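Local coordinates for TerD domain-containing protein (Streptomyces coelicolor A3, PDB 2QZ7) that is of unknown function but resembles the telluride resistance protein TerD and binds sodium ions at three sites, at residues 71-79 against 91-100; 22-33 against 125-134. All coordinates share one frame; numbering follows the deposited sequence.

Interaction 1 (71-79 against 91-100); sequences PDGTINMSR and EEMTFELDRL. With NA (sodium ion), chain D.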
loop_
_atom_site.group_PDB
_atom_site.type_symbol
_atom_site.label_atom_id
_atom_site.label_comp_id
_atom_site.label_asym_id
_atom_site.label_seq_id
_atom_site.Cartn_x
_atom_site.Cartn_y
_atom_site.Cartn_z
ATOM N N PRO A 71 5.741 -14.659 -1.922
ATOM C CA PRO A 71 6.188 -16.041 -2.122
ATOM C C PRO A 71 6.819 -16.681 -0.879
ATOM O O PRO A 71 7.003 -17.881 -0.833
ATOM C CB PRO A 71 7.233 -15.923 -3.255
ATOM C CG PRO A 71 7.704 -14.537 -3.237
ATOM C CD PRO A 71 6.537 -13.697 -2.693
ATOM N N ASP A 72 7.106 -15.858 0.121
ATOM C CA ASP A 72 7.894 -16.265 1.262
ATOM C C ASP A 72 6.977 -16.447 2.456
ATOM O O ASP A 72 7.429 -16.843 3.519
ATOM C CB ASP A 72 8.983 -15.206 1.548
ATOM C CG ASP A 72 8.414 -13.777 1.615
ATOM O OD1 ASP A 72 7.243 -13.627 2.015
ATOM O OD2 ASP A 72 9.134 -12.802 1.288
ATOM N N GLY A 73 5.686 -16.142 2.279
ATOM C CA GLY A 73 4.684 -16.279 3.349
ATOM C C GLY A 73 4.755 -15.250 4.472
ATOM O O GLY A 73 4.137 -15.412 5.510
ATOM N N THR A 74 5.503 -14.176 4.279
ATOM C CA THR A 74 5.748 -13.233 5.372
ATOM C C THR A 74 4.740 -12.115 5.433
ATOM O O THR A 74 4.752 -11.341 6.398
ATOM C CB THR A 74 7.119 -12.586 5.234
ATOM O OG1 THR A 74 7.140 -11.870 3.991
ATOM C CG2 THR A 74 8.193 -13.653 5.261
ATOM N N ILE A 75 3.912 -12.014 4.380
ATOM C CA ILE A 75 2.848 -11.017 4.268
ATOM C C ILE A 75 1.480 -11.701 4.002
ATOM O O ILE A 75 1.391 -12.627 3.184
ATOM C CB ILE A 75 3.191 -9.982 3.179
ATOM C CG1 ILE A 75 4.575 -9.386 3.482
ATOM C CG2 ILE A 75 2.123 -8.869 3.123
ATOM C CD1 ILE A 75 5.286 -8.678 2.320
ATOM N N ASN A 76 0.442 -11.299 4.730
ATOM C CA ASN A 76 -0.863 -11.952 4.650
ATOM C C ASN A 76 -1.891 -10.858 4.516
ATOM O O ASN A 76 -1.651 -9.721 4.925
ATOM C CB ASN A 76 -1.146 -12.818 5.937
ATOM C CG ASN A 76 -2.567 -13.563 5.915
ATOM O OD1 ASN A 76 -3.368 -13.423 6.867
ATOM N ND2 ASN A 76 -2.849 -14.365 4.847
HETATM N N MSE A 77 -3.032 -11.207 3.924
HETATM C CA MSE A 77 -4.224 -10.365 3.911
HETATM C C MSE A 77 -5.364 -11.190 4.490
HETATM O O MSE A 77 -5.834 -12.130 3.837
HETATM C CB MSE A 77 -4.558 -9.928 2.493
HETATM C CG MSE A 77 -3.409 -9.089 1.840
HETATM SE SE MSE A 77 -3.988 -8.367 0.158
HETATM C CE MSE A 77 -4.974 -6.806 0.869
ATOM N N SER A 78 -5.844 -10.843 5.682
ATOM C CA SER A 78 -7.021 -11.555 6.207
ATOM C C SER A 78 -8.344 -11.071 5.604
ATOM O O SER A 78 -9.382 -11.723 5.755
ATOM C CB SER A 78 -7.074 -11.437 7.732
ATOM O OG SER A 78 -7.385 -10.095 8.077
ATOM N N ARG A 79 -8.333 -9.911 4.947
ATOM C CA ARG A 79 -9.522 -9.466 4.250
ATOM C C ARG A 79 -9.191 -8.498 3.158
ATOM O O ARG A 79 -8.124 -7.846 3.207
ATOM C CB ARG A 79 -10.569 -8.885 5.219
ATOM C CG ARG A 79 -10.047 -7.672 6.006
ATOM C CD ARG A 79 -11.125 -7.223 7.044
ATOM N NE ARG A 79 -10.537 -6.119 7.794
ATOM C CZ ARG A 79 -9.685 -6.281 8.816
ATOM N NH1 ARG A 79 -9.361 -7.515 9.245
ATOM N NH2 ARG A 79 -9.178 -5.214 9.424
ATOM N N GLU A 91 -10.208 -3.940 4.129
ATOM C CA GLU A 91 -9.089 -4.608 3.517
ATOM C C GLU A 91 -7.888 -4.428 4.424
ATOM O O GLU A 91 -7.725 -3.383 5.023
ATOM C CB GLU A 91 -8.825 -4.024 2.114
ATOM C CG GLU A 91 -7.615 -4.657 1.359
ATOM C CD GLU A 91 -7.800 -4.644 -0.146
ATOM O OE1 GLU A 91 -8.968 -4.781 -0.610
ATOM O OE2 GLU A 91 -6.793 -4.539 -0.876
ATOM N N GLU A 92 -7.046 -5.434 4.552
ATOM C CA GLU A 92 -5.890 -5.272 5.424
ATOM C C GLU A 92 -4.721 -6.112 4.918
ATOM O O GLU A 92 -4.917 -7.168 4.293
ATOM C CB GLU A 92 -6.245 -5.679 6.868
ATOM C CG GLU A 92 -6.257 -7.188 7.104
ATOM C CD GLU A 92 -4.853 -7.761 7.465
ATOM O OE1 GLU A 92 -4.048 -7.058 8.082
ATOM O OE2 GLU A 92 -4.565 -8.925 7.147
HETATM N N MSE A 93 -3.516 -5.652 5.223
HETATM C CA MSE A 93 -2.318 -6.386 4.889
HETATM C C MSE A 93 -1.398 -6.336 6.105
HETATM O O MSE A 93 -1.057 -5.241 6.603
HETATM C CB MSE A 93 -1.611 -5.713 3.679
HETATM C CG MSE A 93 -0.398 -6.546 3.159
HETATM SE SE MSE A 93 0.450 -5.802 1.613
HETATM C CE MSE A 93 -0.951 -6.197 0.360
ATOM N N THR A 94 -0.995 -7.511 6.582
ATOM C CA THR A 94 -0.031 -7.609 7.702
ATOM C C THR A 94 1.380 -8.050 7.249
ATOM O O THR A 94 1.516 -9.039 6.545
ATOM C CB THR A 94 -0.597 -8.566 8.753
ATOM O OG1 THR A 94 -1.858 -8.065 9.215
ATOM C CG2 THR A 94 0.364 -8.784 9.960
ATOM N N PHE A 95 2.425 -7.367 7.721
ATOM C CA PHE A 95 3.803 -7.709 7.385
ATOM C C PHE A 95 4.547 -8.189 8.597
ATOM O O PHE A 95 4.562 -7.500 9.623
ATOM C CB PHE A 95 4.611 -6.493 6.854
ATOM C CG PHE A 95 3.938 -5.737 5.737
ATOM C CD1 PHE A 95 4.530 -5.701 4.467
ATOM C CD2 PHE A 95 2.730 -5.064 5.937
ATOM C CE1 PHE A 95 3.937 -5.009 3.438
ATOM C CE2 PHE A 95 2.124 -4.351 4.884
ATOM C CZ PHE A 95 2.758 -4.328 3.646
ATOM N N GLU A 96 5.199 -9.338 8.467
ATOM C CA GLU A 96 6.067 -9.817 9.502
ATOM C C GLU A 96 7.430 -9.477 8.967
ATOM O O GLU A 96 8.114 -10.332 8.419
ATOM C CB GLU A 96 5.904 -11.330 9.726
ATOM C CG GLU A 96 4.498 -11.807 10.147
ATOM C CD GLU A 96 3.987 -11.211 11.474
ATOM O OE1 GLU A 96 4.789 -10.975 12.419
ATOM O OE2 GLU A 96 2.752 -10.986 11.575
ATOM N N LEU A 97 7.789 -8.201 9.098
ATOM C CA LEU A 97 9.062 -7.629 8.617
ATOM C C LEU A 97 10.301 -8.405 9.093
ATOM O O LEU A 97 11.223 -8.667 8.325
ATOM C CB LEU A 97 9.142 -6.149 9.027
ATOM C CG LEU A 97 8.028 -5.248 8.421
ATOM C CD1 LEU A 97 8.146 -3.826 8.932
ATOM C CD2 LEU A 97 8.068 -5.233 6.933
ATOM N N ASP A 98 10.282 -8.809 10.352
ATOM C CA ASP A 98 11.406 -9.512 10.962
ATOM C C ASP A 98 11.674 -10.873 10.320
ATOM O O ASP A 98 12.745 -11.414 10.471
ATOM C CB ASP A 98 11.212 -9.623 12.477
ATOM C CG ASP A 98 9.980 -10.457 12.882
ATOM O OD1 ASP A 98 10.029 -11.000 14.009
ATOM O OD2 ASP A 98 8.957 -10.542 12.140
ATOM N N ARG A 99 10.723 -11.369 9.533
ATOM C CA ARG A 99 10.836 -12.680 8.886
ATOM C C ARG A 99 11.229 -12.624 7.409
ATOM O O ARG A 99 11.393 -13.660 6.766
ATOM C CB ARG A 99 9.525 -13.450 9.063
ATOM C CG ARG A 99 9.301 -13.918 10.514
ATOM C CD ARG A 99 7.941 -14.593 10.661
ATOM N NE ARG A 99 7.680 -15.499 9.534
ATOM C CZ ARG A 99 6.507 -15.635 8.909
ATOM N NH1 ARG A 99 6.413 -16.496 7.896
ATOM N NH2 ARG A 99 5.438 -14.917 9.283
ATOM N N LEU A 100 11.376 -11.411 6.872
ATOM C CA LEU A 100 11.895 -11.206 5.520
ATOM C C LEU A 100 13.368 -11.562 5.418
ATOM O O LEU A 100 14.159 -11.245 6.319
ATOM C CB LEU A 100 11.733 -9.739 5.104
ATOM C CG LEU A 100 10.291 -9.251 4.924
ATOM C CD1 LEU A 100 10.214 -7.722 4.794
ATOM C CD2 LEU A 100 9.710 -9.907 3.683
HETATM NA NA NA D . -9.324 -4.657 -2.925
HETATM O O HOH W 1 -9.753 -6.640 -3.742
#
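Ser78 and Arg79 meet Glu92 along the whole length of its side chain. Glu92 CB lies beside the Arg79 guanidinium, near CZ and NH2. CG covers one face of that group towards its rim, 3.8 Å from Arg79 NH1, and also meets the Ser78 hydroxyl. A turn about the CB-CG bond (chi2 86°) brings the carboxylate back to Ser78. There Glu92 OE2 accepts from the Ser78 backbone N at 2.7 Å through its anti lone pair, almost perfectly straight at 176°; the Ser78 OG adds a weak bond. Glu92 OE1 takes the Thr94 hydroxyl on its syn side, so both oxygens are held and the carboxylate has little freedom to rotate. Arg79 makes no salt bridge with Glu92; its NE donates to Phe89 O.

Strand 75-77 is an edge strand of a five-stranded antiparallel sheet in the TerD beta sandwich, paired with 91-95. Asn76 and Thr94 exchange two backbone bonds, Thr94 N to Asn76 O being the shorter at 2.8 Å, and Glu96 N extends the ladder to Thr74 O. On the face towards the second sheet, Ile75 CD1 touches Phe95 CD1 at 3.7 Å, while Ile75 CG2 is pressed tightly on Met93 CG. Both Met77 and Met93 are selenomethionines; Met77 SE lies 3.7 Å from Met93 CE, and Met93 continues onto Ile46 and Ala48 of strand 44-52.

At one end, Met77 CE lies 3.4 Å from Glu91 OE2, which is bonded to Ile46 N; Glu91 OE1 binds a sodium ion completed by Leu44, Asp45, Ser81 and a water. At the other, Asp72 OD1 accepts from Thr74 N, an Asx turn, and from Thr74 OG1 on the same face of its plane; OD2 is bonded to Tyr62 OH. Leu100 CD2 sits 3.2 Å from Thr74 OG1.

Interaction 2 (22-33 against 125-134); sequences GLKRVDVRLKWD and VSNTGVVVAE. With NA (sodium ion), chain E; NA (sodium ion), chain C.
Arg29 and Val131 share a water held against the sheet surface. Arg29 NE donates to it at 2.8 Å, the water lying in the guanidinium plane at its edge; the water lies 2.9 Å from Val131 O, to which it can donate, with Asp27 OD1 a weaker competing acceptor. The Arg29 chain turns about CG-CD (chi3 -74°), laying NH2 beside Val131 CG1 at 3.5 Å, the two side chains pointing the same way. Asp27 OD1 forms a salt bridge with Arg29 NE by charge alone, the oxygen lying well out of the guanidinium plane.

Strands 26-31 and 129-134 run antiparallel as neighbours inside a five-stranded sheet of the TerD sandwich. Three hydrogen-bonded pairs, Asp27-Ala133, Arg29-Val131 and Lys31-Gly129, alternate with Val28-Val132 and Leu30-Val130, whose side chains face the second sheet. Val28 CG1 meets Val130 CG2 at 3.6 Å, and Val130 and Val132 go on to strand 152-160. The extended Lys31 chain passes over Gly129.

At the end of strand 129-134, Glu134 OE2 accepts Lys24 N at 3.0 Å from above the carboxylate plane, while OE1 pairs with Arg137. At the other end of the pair, Asp33 N bonds to Ser126 O at 2.9 Å. Trp32 CD1 lies against Val125 CG1, with NE1 tied to His42 O. Trp32 O binds one sodium ion; Val125 O and Thr128 OG1, with Phe122, bind another.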
loop_
_atom_site.group_PDB
_atom_site.type_symbol
_atom_site.label_atom_id
_atom_site.label_comp_id
_atom_site.label_asym_id
_atom_site.label_seq_id
_atom_site.Cartn_x
_atom_site.Cartn_y
_atom_site.Cartn_z
ATOM N N GLY A 22 13.951 -2.585 16.148
ATOM C CA GLY A 22 13.019 -1.860 15.233
ATOM C C GLY A 22 11.650 -2.506 15.150
ATOM O O GLY A 22 11.201 -3.146 16.104
ATOM N N LEU A 23 10.991 -2.339 14.000
ATOM C CA LEU A 23 9.639 -2.854 13.792
ATOM C C LEU A 23 9.683 -4.330 13.503
ATOM O O LEU A 23 10.522 -4.802 12.761
ATOM C CB LEU A 23 8.958 -2.159 12.601
ATOM C CG LEU A 23 8.482 -0.714 12.664
ATOM C CD1 LEU A 23 9.315 0.205 13.578
ATOM C CD2 LEU A 23 8.487 -0.206 11.231
ATOM N N LYS A 24 8.733 -5.061 14.041
ATOM C CA LYS A 24 8.797 -6.494 13.911
ATOM C C LYS A 24 7.698 -6.939 13.044
ATOM O O LYS A 24 7.885 -7.785 12.189
ATOM C CB LYS A 24 8.673 -7.178 15.270
ATOM C CG LYS A 24 9.916 -7.084 16.124
ATOM C CD LYS A 24 9.619 -7.704 17.472
ATOM C CE LYS A 24 10.887 -7.947 18.257
ATOM N NZ LYS A 24 10.659 -9.043 19.245
ATOM N N ARG A 25 6.523 -6.387 13.294
ATOM C CA ARG A 25 5.371 -6.696 12.506
ATOM C C ARG A 25 4.539 -5.416 12.378
ATOM O O ARG A 25 4.548 -4.559 13.275
ATOM C CB ARG A 25 4.600 -7.884 13.089
ATOM C CG ARG A 25 3.807 -7.641 14.371
ATOM C CD ARG A 25 2.394 -7.136 14.033
ATOM N NE ARG A 25 1.373 -7.743 14.902
ATOM C CZ ARG A 25 0.708 -8.857 14.599
ATOM N NH1 ARG A 25 0.957 -9.475 13.447
ATOM N NH2 ARG A 25 -0.202 -9.360 15.450
ATOM N N VAL A 26 3.886 -5.260 11.244
ATOM C CA VAL A 26 3.193 -4.033 10.942
ATOM C C VAL A 26 1.969 -4.414 10.132
ATOM O O VAL A 26 1.972 -5.447 9.462
ATOM C CB VAL A 26 4.121 -3.020 10.179
ATOM C CG1 VAL A 26 4.341 -3.421 8.762
ATOM C CG2 VAL A 26 3.552 -1.632 10.236
ATOM N N ASP A 27 0.908 -3.633 10.245
ATOM C CA ASP A 27 -0.259 -3.856 9.387
ATOM C C ASP A 27 -0.774 -2.562 8.796
ATOM O O ASP A 27 -0.491 -1.449 9.309
ATOM C CB ASP A 27 -1.379 -4.620 10.106
ATOM C CG ASP A 27 -2.158 -3.750 11.083
ATOM O OD1 ASP A 27 -3.389 -3.622 10.946
ATOM O OD2 ASP A 27 -1.550 -3.209 12.020
ATOM N N VAL A 28 -1.483 -2.723 7.678
ATOM C CA VAL A 28 -2.047 -1.639 6.948
ATOM C C VAL A 28 -3.523 -1.986 6.771
ATOM O O VAL A 28 -3.870 -3.068 6.298
ATOM C CB VAL A 28 -1.358 -1.480 5.578
ATOM C CG1 VAL A 28 -1.981 -0.333 4.770
ATOM C CG2 VAL A 28 0.154 -1.246 5.773
ATOM N N ARG A 29 -4.394 -1.084 7.189
ATOM C CA ARG A 29 -5.854 -1.304 7.021
ATOM C C ARG A 29 -6.410 -0.175 6.194
ATOM O O ARG A 29 -6.004 0.997 6.371
ATOM C CB ARG A 29 -6.557 -1.333 8.391
ATOM C CG ARG A 29 -6.275 -2.578 9.228
ATOM C CD ARG A 29 -6.762 -2.379 10.693
ATOM N NE ARG A 29 -5.829 -1.475 11.367
ATOM C CZ ARG A 29 -6.005 -0.935 12.570
ATOM N NH1 ARG A 29 -7.092 -1.192 13.260
ATOM N NH2 ARG A 29 -5.068 -0.146 13.090
ATOM N N LEU A 30 -7.377 -0.513 5.336
ATOM C CA LEU A 30 -7.927 0.431 4.375
ATOM C C LEU A 30 -9.470 0.424 4.406
ATOM O O LEU A 30 -10.076 -0.649 4.483
ATOM C CB LEU A 30 -7.433 0.029 2.977
ATOM C CG LEU A 30 -8.080 0.697 1.751
ATOM C CD1 LEU A 30 -7.746 2.185 1.760
ATOM C CD2 LEU A 30 -7.496 0.023 0.493
ATOM N N LYS A 31 -10.090 1.614 4.406
ATOM C CA LYS A 31 -11.560 1.745 4.314
ATOM C C LYS A 31 -11.897 2.667 3.158
ATOM O O LYS A 31 -11.070 3.488 2.768
ATOM C CB LYS A 31 -12.138 2.326 5.630
ATOM C CG LYS A 31 -11.614 3.728 5.988
ATOM C CD LYS A 31 -12.308 4.277 7.252
ATOM C CE LYS A 31 -11.860 5.714 7.549
ATOM N NZ LYS A 31 -12.701 6.385 8.620
ATOM N N TRP A 32 -13.114 2.529 2.630
ATOM C CA TRP A 32 -13.702 3.414 1.625
ATOM C C TRP A 32 -15.185 3.109 1.430
ATOM O O TRP A 32 -15.649 1.991 1.689
ATOM C CB TRP A 32 -12.951 3.341 0.284
ATOM C CG TRP A 32 -13.176 2.097 -0.570
ATOM C CD1 TRP A 32 -14.086 1.945 -1.614
ATOM C CD2 TRP A 32 -12.429 0.881 -0.513
ATOM N NE1 TRP A 32 -13.928 0.698 -2.192
ATOM C CE2 TRP A 32 -12.932 0.023 -1.530
ATOM C CE3 TRP A 32 -11.352 0.430 0.299
ATOM C CZ2 TRP A 32 -12.413 -1.269 -1.754
ATOM C CZ3 TRP A 32 -10.833 -0.834 0.075
ATOM C CH2 TRP A 32 -11.371 -1.680 -0.946
ATOM N N ASP A 33 -15.953 4.105 1.010
ATOM C CA ASP A 33 -17.376 3.870 0.764
ATOM C C ASP A 33 -17.631 3.311 -0.624
ATOM O O ASP A 33 -16.961 3.705 -1.580
ATOM C CB ASP A 33 -18.203 5.139 0.973
ATOM C CG ASP A 33 -18.243 5.566 2.424
ATOM O OD1 ASP A 33 -17.960 4.725 3.327
ATOM O OD2 ASP A 33 -18.566 6.750 2.655
ATOM N N VAL A 125 -13.847 9.265 -4.338
ATOM C CA VAL A 125 -14.271 8.136 -3.491
ATOM C C VAL A 125 -14.373 8.600 -2.029
ATOM O O VAL A 125 -13.374 9.078 -1.454
ATOM C CB VAL A 125 -13.291 6.896 -3.581
ATOM C CG1 VAL A 125 -13.877 5.670 -2.831
ATOM C CG2 VAL A 125 -12.962 6.526 -5.037
ATOM N N SER A 126 -15.562 8.473 -1.428
ATOM C CA SER A 126 -15.792 9.039 -0.088
ATOM C C SER A 126 -15.274 8.181 1.071
ATOM O O SER A 126 -15.267 6.937 1.019
ATOM C CB SER A 126 -17.242 9.562 0.120
ATOM O OG SER A 126 -18.234 8.695 -0.382
ATOM N N ASN A 127 -14.758 8.877 2.079
ATOM C CA ASN A 127 -14.266 8.257 3.284
ATOM C C ASN A 127 -13.197 7.220 3.027
ATOM O O ASN A 127 -13.204 6.137 3.615
ATOM C CB ASN A 127 -15.441 7.687 4.084
ATOM C CG ASN A 127 -16.310 8.782 4.678
ATOM O OD1 ASN A 127 -17.481 8.957 4.293
ATOM N ND2 ASN A 127 -15.735 9.542 5.612
ATOM N N THR A 128 -12.285 7.561 2.109
ATOM C CA THR A 128 -11.103 6.778 1.878
ATOM C C THR A 128 -10.178 7.040 3.041
ATOM O O THR A 128 -9.915 8.204 3.366
ATOM C CB THR A 128 -10.375 7.188 0.591
ATOM O OG1 THR A 128 -10.031 8.576 0.673
ATOM C CG2 THR A 128 -11.248 6.904 -0.650
ATOM N N GLY A 129 -9.698 5.962 3.672
ATOM C CA GLY A 129 -8.790 6.083 4.821
ATOM C C GLY A 129 -7.850 4.904 4.970
ATOM O O GLY A 129 -8.196 3.760 4.649
ATOM N N VAL A 130 -6.668 5.170 5.489
ATOM C CA VAL A 130 -5.689 4.134 5.756
ATOM C C VAL A 130 -5.094 4.337 7.162
ATOM O O VAL A 130 -4.970 5.469 7.648
ATOM C CB VAL A 130 -4.596 4.104 4.616
ATOM C CG1 VAL A 130 -3.686 5.371 4.632
ATOM C CG2 VAL A 130 -3.788 2.818 4.636
ATOM N N VAL A 131 -4.761 3.236 7.823
ATOM C CA VAL A 131 -4.030 3.294 9.085
ATOM C C VAL A 131 -2.884 2.292 9.037
ATOM O O VAL A 131 -3.100 1.112 8.711
ATOM C CB VAL A 131 -4.965 2.994 10.322
ATOM C CG1 VAL A 131 -4.157 2.948 11.644
ATOM C CG2 VAL A 131 -6.102 4.028 10.426
ATOM N N VAL A 132 -1.673 2.773 9.351
ATOM C CA VAL A 132 -0.491 1.954 9.435
ATOM C C VAL A 132 -0.107 1.846 10.920
ATOM O O VAL A 132 0.019 2.858 11.609
ATOM C CB VAL A 132 0.658 2.606 8.606
ATOM C CG1 VAL A 132 1.946 1.784 8.671
ATOM C CG2 VAL A 132 0.189 2.780 7.173
ATOM N N ALA A 133 0.075 0.632 11.423
ATOM C CA ALA A 133 0.371 0.473 12.868
ATOM C C ALA A 133 1.317 -0.664 13.132
ATOM O O ALA A 133 1.395 -1.597 12.335
ATOM C CB ALA A 133 -0.902 0.237 13.633
ATOM N N GLU A 134 2.021 -0.594 14.268
ATOM C CA GLU A 134 2.680 -1.772 14.812
ATOM C C GLU A 134 1.899 -2.222 16.054
ATOM O O GLU A 134 2.034 -1.625 17.137
ATOM C CB GLU A 134 4.162 -1.522 15.169
ATOM C CG GLU A 134 4.849 -2.845 15.516
ATOM C CD GLU A 134 6.250 -2.758 16.153
ATOM O OE1 GLU A 134 6.627 -1.711 16.763
ATOM O OE2 GLU A 134 6.943 -3.810 16.083
HETATM NA NA NA E . -11.425 10.290 -0.835
HETATM NA NA NA C . -16.773 0.604 3.119
HETATM O O HOH W 2 -3.169 -0.646 10.954
HETATM O O HOH W 3 -15.126 1.254 4.556
HETATM O O HOH W 4 -17.458 6.687 -2.364
HETATM O O HOH W 5 -15.189 4.491 4.494
HETATM O O HOH W 6 -9.686 11.567 -0.447
#

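Interactions 1 and 2 lie in one sheet, in the order 75-77, 91-95, 26-31, 129-134, with centres about 13 Å apart. Strands 91-95 and 26-31 join them directly: Phe95 N is 2.6 Å from Val26 O and Val28 N is 2.8 Å from Met93 O, both probable hydrogen bonds. A salt bridge from Arg25 to Glu96 adds a side-chain tie. Along the chain, 71-79 and 91-100 lie within the stretch of chain enclosed by 22-33 and 125-134. The three sodium ions gather beyond the same end of the sheet; that bound by Trp32 lies 10.9 Å from the ion of Glu91 and 11.7 Å from the ion of Val125 and Thr128.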